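Local coordinates for RNA-binding protein (Sulfolobus solfataricus, PDB 2NRQ) that is of unknown function but structurally resembles RNA-binding proteins, although a role in binding RNA is thought unlikely, at residues A[33-36]-A[37-40]; A[91-95]-A[96-100]; A[116-119]-A[120-124]. All blocks are in the same frame, centred on the assembly; numbering follows the deposited sequence.

Contact 1. Residues A[33-36]-A[37-40]; sequences PLIS and NSKK
L34 and I35 meet N37 and S38 in a local contact round a tight turn, where the short 3-10 segment 34-36 lies in the loop that leads from helix 20-30 into strand 39-46. The 3-10 pattern starts inside the first segment, with S36 N bonded to P33 O, and one residue on it crosses the contact: N37 N gives a hydrogen bond of 2.8 Å to L34 O. That bond is fairly straight at 162°, although the donor comes from above the carbonyl plane, as a tightly wound backbone allows. A further step, from S38 N to I35 O, is weak at 3.3 Å. S38 makes up for it with its side chain, since S38 OG bonds the same I35 O at 2.9 Å, and two groups of one residue thus grip a single carbonyl. The torsion explains how: with chi1 at 74° the hydroxyl sits between the backbone N and the carbonyl carbon of S38, which folds it back over the turn. There S38 OG also lies 3.5 Å from I35 CG1. Were S38 replaced by an alanine, I35 O would probably keep just the weak backbone bond from 37-40, and the turn would be held less firmly there. N37 suits the exposed outer side, its CB resting 3.4 Å from L34 O while the polar amide stays at the surface. I35, the buried residue of the turn, reaches I27 of helix 20-30 and Y58 of strand 52-60. L34 packs on F60 and on F68 of helix 62-73, and K40, at the start of strand 39-46, forms a salt bridge with E28, so the turn is seated between two helices and the neighbouring strand.

Contact 2. Residues A[91-95]-A[96-100]; sequences HIDGS and KLYLR
H91 O accepts a nearly linear hydrogen bond of 2.7 Å from Y98 N, lying in the carbonyl plane, and this closes the open end of a hairpin. The same oxygen receives a CA-H...O contact from L97 CA and lies at the edge of the Y98 ring, in its plane, while H91 CB rests 3.8 Å from L97 CD1. I92 follows as the non-hydrogen-bonded partner of L97. Their side chains meet at an angle on one face of the sheet, I92 CG1 lying 3.5 Å from L97 CD1; a chi1 of 176° turns L97 CG away from the backbone N, which brings CD1 toward I92, and the L97 side chain also packs on F127. D93 turns to the other face as the hydrogen-bonded partner of K96: D93 N gives a straight bond of 3.2 Å to K96 O, and the return bond from K96 N to D93 O is weak. This is a two-residue beta hairpin closed by a type II' turn from D93 to K96, the short antiparallel link by which strand 92-93 is added at the edge of the sheet. The D93 carboxylate slants across Y98, their planes 42° apart, with D93 OD2 3.2 Å from Y98 OH and 3.6 Å from Y98 CE2. Beside D93 O lies K96 CG, whose aliphatic chain packs on I124 and S126 while the amine is carried away. After D93, G94 has a positive phi of 75°, suiting glycine at the first corner of the turn. S95, at the second corner, directs its hydroxyl to F127 O, where a small polar residue ties the turn to the chain just beyond strand 121-126.

Contact 3. Residues A[116-119]-A[120-124]; sequences EGDD and VIKCI
The backbone folds back on itself in an inverse gamma turn centred on D119, with a weak, bent hydrogen bond of 2.9 Å from V120 N to D118 O, and then straightens into strand 121-126. Just before the turn, G117 adopts a phi of 101°, angles at which a side chain would press on the preceding carbonyl oxygen, so glycine fits this place. G117 N also makes a weak bond to E116 OE2. Within the bend V120 is the buried apolar residue: V120 CG2 lies 3.6 Å from G117 O, and V120 CG1 is 4.1 Å from E116 O. Of its two methyls, CG1 stands beside the backbone N and CG2 between N and the carbonyl carbon. The beta-branched valine suits this extended backbone, and V120 further packs against R100 and K115. A salt bridge links the loop to the strand: D118 OD1 and K122 NZ are 2.8 Å apart, the two side chains meeting at a slant. The amine reaches the oxygen on its anti side and 32° out of the carboxylate plane. K122 starts with CG anti to the backbone N and bends at chi3 (-64°), which swings the amine back toward the loop; the aliphatic K122 CE comes within 3.5 Å of the same D118 OD1. A long flexible lysine can bridge four residues in this way, and a short aspartate offers its charge close to the backbone of the bend. D119 turns elsewhere and pairs through OD1 with K103 of helix 103-109. Since D118 OD1 is shared with R100 NH2 while R100 NE bonds G117 O, two cations converge on one oxygen, which would probably favour an ionised D118 and stabilise the loop against the strand.

Along the chain the three contacts come in series, and all reach the same six-stranded antiparallel sheet. Contact 1 leads into outermost strand 39-46, whereas contact 2 forms the hairpin at the opposite edge, strand 92-93; their centres are about 21 Å apart, with nearest atoms about 13 Å apart. Contact 3 enters strand 121-126, the neighbour of strand 96-101, and lies about 19 Å from contact 1, centre to centre. Contacts 2 and 3, about 11 Å apart by centres, touch directly: besides a salt bridge, L99 O probably bonds C123 N, and Y98 packs on I124. One half of the sheet is thus knitted by contacts 2 and 3, and the far edge begins at contact 1.

Contact 1. Residues A[33-36]-A[37-40]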
loop_
_atom_site.group_PDB
_atom_site.type_symbol
_atom_site.label_atom_id
_atom_site.label_comp_id
_atom_site.label_asym_id
_atom_site.label_seq_id
_atom_site.Cartn_x
_atom_site.Cartn_y
_atom_site.Cartn_z
ATOM N N PRO A 33 -9.926 7.391 -8.347
ATOM C CA PRO A 33 -10.857 7.847 -7.313
ATOM C C PRO A 33 -11.381 6.748 -6.398
ATOM O O PRO A 33 -12.269 6.993 -5.578
ATOM C CB PRO A 33 -11.967 8.475 -8.136
ATOM C CG PRO A 33 -12.092 7.493 -9.260
ATOM C CD PRO A 33 -10.643 7.130 -9.610
ATOM N N LEU A 34 -10.846 5.538 -6.522
ATOM C CA LEU A 34 -11.317 4.450 -5.674
ATOM C C LEU A 34 -11.210 4.798 -4.197
ATOM O O LEU A 34 -12.167 4.610 -3.438
ATOM C CB LEU A 34 -10.532 3.164 -5.931
ATOM C CG LEU A 34 -11.035 1.990 -5.075
ATOM C CD1 LEU A 34 -12.368 1.511 -5.617
ATOM C CD2 LEU A 34 -10.028 0.847 -5.069
ATOM N N ILE A 35 -10.046 5.313 -3.802
ATOM C CA ILE A 35 -9.768 5.666 -2.407
ATOM C C ILE A 35 -10.756 6.680 -1.836
ATOM O O ILE A 35 -10.834 6.889 -0.625
ATOM C CB ILE A 35 -8.338 6.222 -2.255
ATOM C CG1 ILE A 35 -7.926 6.177 -0.786
ATOM C CG2 ILE A 35 -8.260 7.649 -2.800
ATOM C CD1 ILE A 35 -6.448 6.416 -0.557
ATOM N N SER A 36 -11.520 7.310 -2.710
ATOM C CA SER A 36 -12.477 8.284 -2.242
ATOM C C SER A 36 -13.641 7.557 -1.557
ATOM O O SER A 36 -14.351 8.131 -0.729
ATOM C CB SER A 36 -12.962 9.118 -3.423
ATOM O OG SER A 36 -13.649 10.263 -2.968
ATOM N N ASN A 37 -13.815 6.284 -1.889
ATOM C CA ASN A 37 -14.897 5.486 -1.324
ATOM C C ASN A 37 -14.490 4.760 -0.054
ATOM O O ASN A 37 -15.316 4.089 0.559
ATOM C CB ASN A 37 -15.354 4.411 -2.311
ATOM C CG ASN A 37 -15.616 4.951 -3.690
ATOM O OD1 ASN A 37 -15.926 4.189 -4.612
ATOM N ND2 ASN A 37 -15.495 6.270 -3.850
ATOM N N SER A 38 -13.225 4.874 0.331
ATOM C CA SER A 38 -12.727 4.174 1.505
ATOM C C SER A 38 -12.870 4.941 2.822
ATOM O O SER A 38 -13.096 6.154 2.835
ATOM C CB SER A 38 -11.252 3.791 1.281
ATOM O OG SER A 38 -10.387 4.913 1.385
ATOM N N LYS A 39 -12.748 4.213 3.930
ATOM C CA LYS A 39 -12.827 4.812 5.252
ATOM C C LYS A 39 -11.425 5.292 5.609
ATOM O O LYS A 39 -10.497 4.496 5.729
ATOM C CB LYS A 39 -13.302 3.782 6.275
ATOM C CG LYS A 39 -13.412 4.323 7.699
ATOM C CD LYS A 39 -13.710 3.210 8.677
ATOM C CE LYS A 39 -13.842 3.740 10.088
ATOM N NZ LYS A 39 -14.913 4.775 10.167
ATOM N N LYS A 40 -11.269 6.600 5.768
ATOM C CA LYS A 40 -9.978 7.186 6.101
ATOM C C LYS A 40 -9.863 7.421 7.601
ATOM O O LYS A 40 -10.830 7.788 8.253
ATOM C CB LYS A 40 -9.812 8.505 5.350
ATOM C CG LYS A 40 -8.619 9.343 5.768
ATOM C CD LYS A 40 -8.577 10.603 4.923
ATOM C CE LYS A 40 -7.481 11.529 5.369
ATOM N NZ LYS A 40 -7.425 12.795 4.583
#

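Contact 2. Residues A[91-95]-A[96-100]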
loop_
_atom_site.group_PDB
_atom_site.type_symbol
_atom_site.label_atom_id
_atom_site.label_comp_id
_atom_site.label_asym_id
_atom_site.label_seq_id
_atom_site.Cartn_x
_atom_site.Cartn_y
_atom_site.Cartn_z
ATOM N N HIS A 91 6.255 -12.046 2.068
ATOM C CA HIS A 91 5.348 -10.916 2.212
ATOM C C HIS A 91 3.972 -11.428 2.584
ATOM O O HIS A 91 2.976 -10.711 2.473
ATOM C CB HIS A 91 5.270 -10.169 0.896
ATOM C CG HIS A 91 6.588 -9.654 0.440
ATOM N ND1 HIS A 91 6.886 -9.438 -0.887
ATOM C CD2 HIS A 91 7.700 -9.324 1.139
ATOM C CE1 HIS A 91 8.128 -9.000 -0.987
ATOM N NE2 HIS A 91 8.644 -8.922 0.228
ATOM N N ILE A 92 3.927 -12.679 3.022
ATOM C CA ILE A 92 2.674 -13.290 3.399
ATOM C C ILE A 92 2.664 -13.817 4.818
ATOM O O ILE A 92 3.643 -14.382 5.304
ATOM C CB ILE A 92 2.309 -14.409 2.426
ATOM C CG1 ILE A 92 1.998 -13.787 1.063
ATOM C CG2 ILE A 92 1.134 -15.212 2.959
ATOM C CD1 ILE A 92 1.468 -14.755 0.031
ATOM N N ASP A 93 1.533 -13.602 5.473
ATOM C CA ASP A 93 1.308 -14.032 6.839
ATOM C C ASP A 93 -0.163 -14.369 6.914
ATOM O O ASP A 93 -1.015 -13.472 6.859
ATOM C CB ASP A 93 1.603 -12.904 7.811
ATOM C CG ASP A 93 0.659 -12.906 8.983
ATOM O OD1 ASP A 93 0.639 -13.919 9.714
ATOM O OD2 ASP A 93 -0.072 -11.904 9.162
ATOM N N GLY A 94 -0.469 -15.653 7.046
ATOM C CA GLY A 94 -1.863 -16.056 7.087
ATOM C C GLY A 94 -2.387 -15.950 5.667
ATOM O O GLY A 94 -1.804 -16.522 4.744
ATOM N N SER A 95 -3.467 -15.206 5.472
ATOM C CA SER A 95 -4.022 -15.060 4.132
ATOM C C SER A 95 -3.884 -13.634 3.600
ATOM O O SER A 95 -4.447 -13.288 2.553
ATOM C CB SER A 95 -5.494 -15.475 4.126
ATOM O OG SER A 95 -5.943 -15.690 2.796
ATOM N N LYS A 96 -3.134 -12.806 4.320
ATOM C CA LYS A 96 -2.940 -11.431 3.892
ATOM C C LYS A 96 -1.527 -11.190 3.380
ATOM O O LYS A 96 -0.554 -11.690 3.934
ATOM C CB LYS A 96 -3.289 -10.464 5.028
ATOM C CG LYS A 96 -2.696 -10.814 6.362
ATOM C CD LYS A 96 -3.164 -9.844 7.442
ATOM C CE LYS A 96 -4.661 -9.978 7.735
ATOM N NZ LYS A 96 -5.049 -9.299 9.021
ATOM N N LEU A 97 -1.444 -10.438 2.290
ATOM C CA LEU A 97 -0.192 -10.097 1.633
ATOM C C LEU A 97 0.201 -8.687 2.043
ATOM O O LEU A 97 -0.604 -7.764 1.920
ATOM C CB LEU A 97 -0.380 -10.147 0.114
ATOM C CG LEU A 97 0.805 -9.723 -0.761
ATOM C CD1 LEU A 97 1.899 -10.780 -0.692
ATOM C CD2 LEU A 97 0.343 -9.528 -2.212
ATOM N N TYR A 98 1.431 -8.519 2.523
ATOM C CA TYR A 98 1.907 -7.212 2.941
ATOM C C TYR A 98 2.848 -6.625 1.902
ATOM O O TYR A 98 3.936 -7.142 1.680
ATOM C CB TYR A 98 2.642 -7.309 4.278
ATOM C CG TYR A 98 1.765 -7.702 5.440
ATOM C CD1 TYR A 98 1.461 -6.788 6.451
ATOM C CD2 TYR A 98 1.226 -8.987 5.532
ATOM C CE1 TYR A 98 0.640 -7.142 7.525
ATOM C CE2 TYR A 98 0.408 -9.352 6.600
ATOM C CZ TYR A 98 0.120 -8.423 7.593
ATOM O OH TYR A 98 -0.679 -8.783 8.655
ATOM N N LEU A 99 2.436 -5.540 1.266
ATOM C CA LEU A 99 3.285 -4.901 0.281
ATOM C C LEU A 99 3.735 -3.557 0.830
ATOM O O LEU A 99 2.928 -2.638 0.950
ATOM C CB LEU A 99 2.516 -4.682 -1.017
ATOM C CG LEU A 99 1.705 -5.854 -1.565
ATOM C CD1 LEU A 99 1.050 -5.434 -2.871
ATOM C CD2 LEU A 99 2.604 -7.052 -1.775
ATOM N N ARG A 100 5.013 -3.435 1.179
ATOM C CA ARG A 100 5.517 -2.175 1.708
ATOM C C ARG A 100 6.180 -1.330 0.629
ATOM O O ARG A 100 7.231 -1.684 0.117
ATOM C CB ARG A 100 6.494 -2.411 2.863
ATOM C CG ARG A 100 7.205 -3.721 2.858
ATOM C CD ARG A 100 6.545 -4.703 3.810
ATOM N NE ARG A 100 6.614 -4.230 5.184
ATOM C CZ ARG A 100 6.256 -4.942 6.247
ATOM N NH1 ARG A 100 5.801 -6.177 6.106
ATOM N NH2 ARG A 100 6.352 -4.412 7.458
#

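Contact 3. Residues A[116-119]-A[120-124]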
loop_
_atom_site.group_PDB
_atom_site.type_symbol
_atom_site.label_atom_id
_atom_site.label_comp_id
_atom_site.label_asym_id
_atom_site.label_seq_id
_atom_site.Cartn_x
_atom_site.Cartn_y
_atom_site.Cartn_z
ATOM N N GLU A 116 11.901 -2.061 2.324
ATOM C CA GLU A 116 11.876 -2.908 3.500
ATOM C C GLU A 116 11.612 -2.130 4.785
ATOM O O GLU A 116 11.950 -0.956 4.900
ATOM C CB GLU A 116 13.184 -3.697 3.610
ATOM C CG GLU A 116 13.192 -4.985 2.783
ATOM C CD GLU A 116 12.112 -5.987 3.224
ATOM O OE1 GLU A 116 12.037 -7.090 2.624
ATOM O OE2 GLU A 116 11.339 -5.676 4.169
ATOM N N GLY A 117 10.987 -2.788 5.748
ATOM C CA GLY A 117 10.709 -2.117 6.997
ATOM C C GLY A 117 9.280 -1.633 7.132
ATOM O O GLY A 117 8.422 -1.938 6.296
ATOM N N ASP A 118 9.029 -0.871 8.194
ATOM C CA ASP A 118 7.700 -0.349 8.450
ATOM C C ASP A 118 7.554 1.137 8.147
ATOM O O ASP A 118 6.438 1.662 8.141
ATOM C CB ASP A 118 7.313 -0.648 9.887
ATOM C CG ASP A 118 7.197 -2.126 10.142
ATOM O OD1 ASP A 118 6.366 -2.770 9.472
ATOM O OD2 ASP A 118 7.936 -2.645 11.004
ATOM N N ASP A 119 8.677 1.803 7.890
ATOM C CA ASP A 119 8.658 3.221 7.550
ATOM C C ASP A 119 8.436 3.295 6.039
ATOM O O ASP A 119 9.305 3.732 5.269
ATOM C CB ASP A 119 9.984 3.875 7.931
ATOM C CG ASP A 119 10.027 5.351 7.598
ATOM O OD1 ASP A 119 9.124 6.090 8.032
ATOM O OD2 ASP A 119 10.970 5.773 6.904
ATOM N N VAL A 120 7.245 2.856 5.637
ATOM C CA VAL A 120 6.835 2.803 4.238
ATOM C C VAL A 120 5.330 3.014 4.132
ATOM O O VAL A 120 4.651 3.137 5.134
ATOM C CB VAL A 120 7.128 1.406 3.662
ATOM C CG1 VAL A 120 8.616 1.125 3.688
ATOM C CG2 VAL A 120 6.373 0.352 4.491
ATOM N N ILE A 121 4.817 3.059 2.909
ATOM C CA ILE A 121 3.375 3.162 2.697
ATOM C C ILE A 121 2.987 1.696 2.596
ATOM O O ILE A 121 3.245 1.049 1.587
ATOM C CB ILE A 121 3.016 3.847 1.370
ATOM C CG1 ILE A 121 3.394 5.329 1.426
ATOM C CG2 ILE A 121 1.524 3.682 1.100
ATOM C CD1 ILE A 121 3.232 6.049 0.103
ATOM N N LYS A 122 2.376 1.171 3.646
ATOM C CA LYS A 122 2.026 -0.238 3.684
ATOM C C LYS A 122 0.649 -0.596 3.123
ATOM O O LYS A 122 -0.370 -0.030 3.524
ATOM C CB LYS A 122 2.147 -0.725 5.127
ATOM C CG LYS A 122 2.273 -2.215 5.273
ATOM C CD LYS A 122 2.399 -2.593 6.727
ATOM C CE LYS A 122 3.672 -2.039 7.330
ATOM N NZ LYS A 122 3.705 -2.211 8.810
ATOM N N CYS A 123 0.624 -1.541 2.190
ATOM C CA CYS A 123 -0.628 -1.984 1.600
ATOM C C CYS A 123 -0.841 -3.448 1.930
ATOM O O CYS A 123 -0.127 -4.309 1.442
ATOM C CB CYS A 123 -0.594 -1.794 0.097
ATOM S SG CYS A 123 -0.392 -0.084 -0.398
ATOM N N ILE A 124 -1.835 -3.725 2.761
ATOM C CA ILE A 124 -2.137 -5.085 3.186
ATOM C C ILE A 124 -3.406 -5.610 2.549
ATOM O O ILE A 124 -4.482 -5.083 2.800
ATOM C CB ILE A 124 -2.306 -5.154 4.716
ATOM C CG1 ILE A 124 -1.030 -4.643 5.395
ATOM C CG2 ILE A 124 -2.632 -6.586 5.154
ATOM C CD1 ILE A 124 -1.180 -4.388 6.863
#